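Local coordinates for protein hydrogenase maturation protease (Wolinella succinogenes, PDB 3PU6) that probably acts as an endopeptidase that activates a hydrogenase by maturing its precursor, at residues P33-F38 with E143-L148. Numbering follows the deposited sequence.
Sequences PEWSVF and ELDGML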
loop_
_atom_site.group_PDB
_atom_site.type_symbol
_atom_site.label_atom_id
_atom_site.label_comp_id
_atom_site.label_asym_id
_atom_site.label_seq_id
_atom_site.Cartn_x
_atom_site.Cartn_y
_atom_site.Cartn_z
ATOM N N PRO A 33 -11.936 -2.383 -10.143
ATOM C CA PRO A 33 -11.367 -2.982 -11.357
ATOM C C PRO A 33 -10.481 -2.034 -12.174
ATOM O O PRO A 33 -9.587 -2.506 -12.872
ATOM C CB PRO A 33 -12.609 -3.363 -12.162
ATOM C CG PRO A 33 -13.692 -3.514 -11.137
ATOM C CD PRO A 33 -13.407 -2.454 -10.132
ATOM N N GLU A 34 -10.726 -0.730 -12.106
ATOM C CA GLU A 34 -9.881 0.228 -12.818
ATOM C C GLU A 34 -8.483 0.351 -12.204
ATOM O O GLU A 34 -7.557 0.908 -12.816
ATOM C CB GLU A 34 -10.551 1.592 -12.860
ATOM C CG GLU A 34 -11.689 1.672 -13.840
ATOM C CD GLU A 34 -12.158 3.095 -14.048
ATOM O OE1 GLU A 34 -11.479 4.019 -13.540
ATOM O OE2 GLU A 34 -13.203 3.289 -14.714
ATOM N N TRP A 35 -8.347 -0.159 -10.981
ATOM C CA TRP A 35 -7.059 -0.253 -10.307
ATOM C C TRP A 35 -6.434 -1.607 -10.607
ATOM O O TRP A 35 -7.086 -2.650 -10.456
ATOM C CB TRP A 35 -7.237 -0.106 -8.790
ATOM C CG TRP A 35 -7.502 1.281 -8.364
ATOM C CD1 TRP A 35 -8.675 1.973 -8.493
ATOM C CD2 TRP A 35 -6.572 2.172 -7.748
ATOM N NE1 TRP A 35 -8.528 3.246 -7.994
ATOM C CE2 TRP A 35 -7.249 3.394 -7.529
ATOM C CE3 TRP A 35 -5.239 2.061 -7.364
ATOM C CZ2 TRP A 35 -6.633 4.488 -6.938
ATOM C CZ3 TRP A 35 -4.630 3.148 -6.785
ATOM C CH2 TRP A 35 -5.324 4.349 -6.581
ATOM N N SER A 36 -5.181 -1.605 -11.036
ATOM C CA SER A 36 -4.450 -2.857 -11.066
ATOM C C SER A 36 -3.615 -2.970 -9.788
ATOM O O SER A 36 -2.865 -2.064 -9.442
ATOM C CB SER A 36 -3.609 -2.987 -12.333
ATOM O OG SER A 36 -2.538 -2.085 -12.331
ATOM N N VAL A 37 -3.796 -4.081 -9.081
ATOM C CA VAL A 37 -3.165 -4.329 -7.795
ATOM C C VAL A 37 -1.967 -5.259 -7.940
ATOM O O VAL A 37 -2.075 -6.346 -8.501
ATOM C CB VAL A 37 -4.159 -4.956 -6.795
ATOM C CG1 VAL A 37 -3.539 -5.066 -5.418
ATOM C CG2 VAL A 37 -5.414 -4.135 -6.716
ATOM N N PHE A 38 -0.823 -4.822 -7.428
ATOM C CA PHE A 38 0.383 -5.633 -7.437
ATOM C C PHE A 38 0.761 -6.065 -6.032
ATOM O O PHE A 38 1.089 -5.236 -5.198
ATOM C CB PHE A 38 1.534 -4.847 -8.043
ATOM C CG PHE A 38 1.381 -4.597 -9.497
ATOM C CD1 PHE A 38 0.283 -5.099 -10.181
ATOM C CD2 PHE A 38 2.343 -3.898 -10.199
ATOM C CE1 PHE A 38 0.139 -4.895 -11.534
ATOM C CE2 PHE A 38 2.203 -3.687 -11.561
ATOM C CZ PHE A 38 1.100 -4.191 -12.228
ATOM N N GLU A 143 -11.569 7.412 -1.844
ATOM C CA GLU A 143 -11.568 8.880 -1.789
ATOM C C GLU A 143 -10.550 9.432 -2.773
ATOM O O GLU A 143 -10.819 10.407 -3.483
ATOM C CB GLU A 143 -11.294 9.396 -0.368
ATOM C CG GLU A 143 -12.335 8.949 0.663
ATOM C CD GLU A 143 -11.864 9.080 2.115
ATOM O OE1 GLU A 143 -11.049 9.992 2.406
ATOM O OE2 GLU A 143 -12.323 8.265 2.961
ATOM N N LEU A 144 -9.388 8.786 -2.827
ATOM C CA LEU A 144 -8.327 9.194 -3.742
ATOM C C LEU A 144 -8.760 9.026 -5.186
ATOM O O LEU A 144 -8.464 9.855 -6.041
ATOM C CB LEU A 144 -7.071 8.375 -3.493
ATOM C CG LEU A 144 -6.039 8.580 -4.593
ATOM C CD1 LEU A 144 -5.544 10.022 -4.583
ATOM C CD2 LEU A 144 -4.903 7.581 -4.454
ATOM N N ASP A 145 -9.469 7.932 -5.433
ATOM C CA ASP A 145 -9.997 7.606 -6.748
ATOM C C ASP A 145 -10.904 8.705 -7.274
ATOM O O ASP A 145 -10.791 9.119 -8.432
ATOM C CB ASP A 145 -10.786 6.320 -6.670
ATOM C CG ASP A 145 -10.986 5.701 -8.011
ATOM O OD1 ASP A 145 -10.189 5.983 -8.926
ATOM O OD2 ASP A 145 -11.942 4.930 -8.157
ATOM N N GLY A 146 -11.806 9.162 -6.405
ATOM C CA GLY A 146 -12.702 10.262 -6.696
ATOM C C GLY A 146 -11.966 11.552 -6.966
ATOM O O GLY A 146 -12.280 12.276 -7.908
HETATM N N MSE A 147 -10.976 11.851 -6.142
HETATM C CA MSE A 147 -10.191 13.040 -6.395
HETATM C C MSE A 147 -9.553 13.004 -7.776
HETATM O O MSE A 147 -9.546 14.006 -8.485
HETATM C CB MSE A 147 -9.119 13.211 -5.337
HETATM C CG MSE A 147 -8.260 14.414 -5.577
HETATM SE SE MSE A 147 -6.556 14.258 -4.662
HETATM C CE MSE A 147 -5.456 13.671 -6.192
ATOM N N LEU A 148 -9.022 11.841 -8.157
ATOM C CA LEU A 148 -8.354 11.683 -9.452
ATOM C C LEU A 148 -9.254 11.903 -10.668
ATOM O O LEU A 148 -8.765 11.928 -11.793
ATOM C CB LEU A 148 -7.643 10.333 -9.550
ATOM C CG LEU A 148 -6.378 10.193 -8.695
ATOM C CD1 LEU A 148 -6.033 8.730 -8.519
ATOM C CD2 LEU A 148 -5.209 10.968 -9.268
#
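Trp35 and Asp145 are the residues whose CA atoms come nearest across the two segments, Trp35 CA 9.1 Å from Asp145 CA, a separation between strand 35-41 and helix 128-147 that side chains must bridge. Trp35 does most of the bridging. With chi1 at -75°, its CG lies beside the backbone N and anti to the carbonyl carbon, and the indole extends to the helix, presenting its edge to two successive residues. At the pyrrole corner, Trp35 NE1 donates a hydrogen bond to Asp145 OD1 at 3.3 Å; the length and the N-H...O angle of 149° make it weak. Asp145 CG, 3.5 Å from Trp35 NE1, lies in the plane of the indole at its edge, yet the carboxylate is turned 71° from that plane, so the two flat groups meet without stacking. At the benzo end, Trp35 CH2 touches Leu144 CD2 at 3.9 Å, also near the ring plane, and the two side chains cross at about a right angle. One edge of the indole therefore carries a polar and an apolar contact, and the 155 Å² buried between the segments is modest.

Neighbouring residues give this edge its setting. Lys5 forms a salt bridge with Glu34 and a long, weak ion pair with Asp145 OD1; placed near both acids, its charge would be expected to ease the repulsion between Glu34 OE1 and Asp145 OD1, 5.2 Å apart. Val60 of strand 58-66 touches both Trp35 and Leu144, while Val28 of helix 20-31 also touches the Trp35 side chain. The contact thus joins the first part of strand 35-41, outermost in the sheet of this chain, to the last helix, 128-147, as sheet-to-helix packing in a three-layer alpha/beta fold of the hydrogenase maturation protease family.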